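Local structure of aldehyde dehydrogenase family protein (6X9L) at residues 133-138 against 475-480. The protein oxidises long-chain aliphatic aldehydes, probably including octanal, probably to the corresponding carboxylic acids, with NAD+ as electron acceptor. The protein carries 1 engineered substitution. Numbering follows the deposited sequence.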
loop_
_atom_site.group_PDB
_atom_site.type_symbol
_atom_site.label_atom_id
_atom_site.label_comp_id
_atom_site.label_asym_id
_atom_site.label_seq_id
_atom_site.Cartn_x
_atom_site.Cartn_y
_atom_site.Cartn_z
ATOM N N TYR A 133 -15.116 5.922 -16.003
ATOM C CA TYR A 133 -13.740 5.963 -15.544
ATOM C C TYR A 133 -12.784 6.300 -16.684
ATOM O O TYR A 133 -12.829 5.687 -17.755
ATOM C CB TYR A 133 -13.356 4.625 -14.910
ATOM C CG TYR A 133 -12.053 4.740 -14.171
ATOM C CD1 TYR A 133 -10.849 4.594 -14.841
ATOM C CD2 TYR A 133 -12.020 5.059 -12.808
ATOM C CE1 TYR A 133 -9.656 4.736 -14.182
ATOM C CE2 TYR A 133 -10.833 5.202 -12.142
ATOM C CZ TYR A 133 -9.653 5.043 -12.840
ATOM O OH TYR A 133 -8.444 5.170 -12.213
ATOM N N ARG A 134 -11.896 7.259 -16.440
ATOM C CA ARG A 134 -10.914 7.684 -17.431
ATOM C C ARG A 134 -9.617 6.929 -17.160
ATOM O O ARG A 134 -8.920 7.216 -16.180
ATOM C CB ARG A 134 -10.694 9.196 -17.376
ATOM C CG ARG A 134 -11.946 10.046 -17.596
ATOM C CD ARG A 134 -12.184 10.377 -19.065
ATOM N NE ARG A 134 -11.440 11.559 -19.511
ATOM C CZ ARG A 134 -10.446 11.535 -20.397
ATOM N NH1 ARG A 134 -10.065 10.388 -20.950
ATOM N NH2 ARG A 134 -9.831 12.662 -20.739
ATOM N N PHE A 135 -9.291 5.967 -18.022
ATOM C CA PHE A 135 -8.061 5.215 -17.819
ATOM C C PHE A 135 -6.830 6.000 -18.250
ATOM O O PHE A 135 -5.741 5.767 -17.715
ATOM C CB PHE A 135 -8.122 3.871 -18.552
ATOM C CG PHE A 135 -9.116 2.902 -17.964
ATOM C CD1 PHE A 135 -8.760 2.076 -16.924
ATOM C CD2 PHE A 135 -10.408 2.812 -18.460
ATOM C CE1 PHE A 135 -9.672 1.172 -16.381
ATOM C CE2 PHE A 135 -11.312 1.912 -17.925
ATOM C CZ PHE A 135 -10.943 1.096 -16.885
ATOM N N GLN A 136 -6.986 6.941 -19.174
ATOM C CA GLN A 136 -5.913 7.833 -19.575
ATOM C C GLN A 136 -6.304 9.281 -19.320
ATOM O O GLN A 136 -7.467 9.664 -19.476
ATOM C CB GLN A 136 -5.572 7.661 -21.045
ATOM C CG GLN A 136 -4.514 8.612 -21.529
ATOM C CD GLN A 136 -4.346 8.537 -23.014
ATOM O OE1 GLN A 136 -3.322 8.061 -23.521
ATOM N NE2 GLN A 136 -5.358 9.003 -23.739
ATOM N N THR A 137 -5.310 10.079 -18.939
ATOM C CA THR A 137 -5.442 11.510 -18.680
ATOM C C THR A 137 -4.216 12.199 -19.257
ATOM O O THR A 137 -3.114 11.644 -19.217
ATOM C CB THR A 137 -5.546 11.801 -17.181
ATOM O OG1 THR A 137 -6.719 11.178 -16.668
ATOM C CG2 THR A 137 -5.622 13.281 -16.912
ATOM N N VAL A 138 -4.396 13.399 -19.791
ATOM C CA VAL A 138 -3.310 14.101 -20.454
ATOM C C VAL A 138 -3.174 15.466 -19.793
ATOM O O VAL A 138 -4.096 16.288 -19.856
ATOM C CB VAL A 138 -3.551 14.212 -21.965
ATOM C CG1 VAL A 138 -2.424 14.954 -22.641
ATOM C CG2 VAL A 138 -3.717 12.803 -22.552
ATOM N N GLU A 475 -7.485 0.227 -6.197
ATOM C CA GLU A 475 -6.540 -0.696 -5.585
ATOM C C GLU A 475 -6.040 -1.755 -6.558
ATOM O O GLU A 475 -5.007 -2.376 -6.299
ATOM C CB GLU A 475 -7.178 -1.382 -4.383
ATOM C CG GLU A 475 -7.623 -0.424 -3.316
ATOM C CD GLU A 475 -6.460 0.145 -2.516
ATOM O OE1 GLU A 475 -5.404 -0.520 -2.463
ATOM O OE2 GLU A 475 -6.613 1.251 -1.938
ATOM N N TYR A 476 -6.736 -1.980 -7.669
ATOM C CA TYR A 476 -6.309 -2.976 -8.640
ATOM C C TYR A 476 -5.678 -2.364 -9.883
ATOM O O TYR A 476 -5.407 -3.090 -10.847
ATOM C CB TYR A 476 -7.489 -3.869 -9.021
ATOM C CG TYR A 476 -7.984 -4.671 -7.845
ATOM C CD1 TYR A 476 -7.445 -5.919 -7.555
ATOM C CD2 TYR A 476 -8.957 -4.164 -6.997
ATOM C CE1 TYR A 476 -7.879 -6.642 -6.468
ATOM C CE2 TYR A 476 -9.404 -4.885 -5.920
ATOM C CZ TYR A 476 -8.863 -6.123 -5.652
ATOM O OH TYR A 476 -9.309 -6.850 -4.569
ATOM N N LEU A 477 -5.394 -1.063 -9.871
ATOM C CA LEU A 477 -4.717 -0.407 -10.983
ATOM C C LEU A 477 -3.320 0.038 -10.587
ATOM O O LEU A 477 -3.121 0.580 -9.499
ATOM C CB LEU A 477 -5.516 0.806 -11.471
ATOM C CG LEU A 477 -6.951 0.484 -11.891
ATOM C CD1 LEU A 477 -7.736 1.773 -12.025
ATOM C CD2 LEU A 477 -6.978 -0.341 -13.181
ATOM N N GLU A 478 -2.352 -0.210 -11.470
ATOM C CA GLU A 478 -1.079 0.490 -11.410
ATOM C C GLU A 478 -1.240 1.904 -11.944
ATOM O O GLU A 478 -2.294 2.295 -12.452
ATOM C CB GLU A 478 -0.004 -0.231 -12.208
ATOM C CG GLU A 478 0.624 -1.385 -11.489
ATOM C CD GLU A 478 1.503 -0.958 -10.316
ATOM O OE1 GLU A 478 2.238 -1.832 -9.801
ATOM O OE2 GLU A 478 1.459 0.239 -9.912
ATOM N N THR A 479 -0.164 2.670 -11.854
ATOM C CA THR A 479 -0.155 4.056 -12.298
ATOM C C THR A 479 1.081 4.279 -13.160
ATOM O O THR A 479 2.209 3.972 -12.740
ATOM C CB THR A 479 -0.192 4.999 -11.087
ATOM O OG1 THR A 479 -1.502 4.945 -10.514
ATOM C CG2 THR A 479 0.143 6.441 -11.469
ATOM N N LYS A 480 0.866 4.774 -14.375
ATOM C CA LYS A 480 1.945 4.955 -15.325
ATOM C C LYS A 480 1.983 6.398 -15.797
ATOM O O LYS A 480 0.939 6.990 -16.086
ATOM C CB LYS A 480 1.793 4.011 -16.513
ATOM C CG LYS A 480 2.815 4.246 -17.599
ATOM C CD LYS A 480 2.564 3.331 -18.773
ATOM C CE LYS A 480 3.140 1.947 -18.518
ATOM N NZ LYS A 480 2.732 0.995 -19.572
#
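L477 turns its forked end to the side of a packed aromatic pair, Y133 and F135, and each methyl group finds a different ring. Its CD1 approaches the phenol end of Y133 obliquely, 3.5 Å from OH and 3.9 Å from CZ of that tyrosine. CD2 reaches the rim of F135 instead, lying close to the plane of that ring and 4.4 Å from its CE1. The aromatic pair is itself ordered: CD1 of Y133 sits 3.7 Å above the plane of the F135 ring, over its centre. With CG of Y133 anti to the backbone N (chi1 -168°), the phenol is carried out to meet the leucine, which comes from the opposite direction. The Y133 hydroxyl is hydrogen-bonded to E474, while F473 meets the tyrosine ring edge-to-face.

The example illustrates how side chains can touch across an intervening strand. Strands 136-138 and 477-483 both pair antiparallel with strand 143-155: F135, in the loop entering the former, shares backbone hydrogen bonds with R146, and E478 with E147. The CA atoms of F135 and L477 therefore remain 9.5 Å apart. The arrangement is consistent with the oligomerisation domain of aldehyde dehydrogenases; E478 forms a salt bridge with R466 of the second subunit. Burying just 100 Å², the contact is essentially apolar, which implies that van der Waals packing links the approach to the outer strand with L477, the Y133-E474 bond being the polar tie beside it.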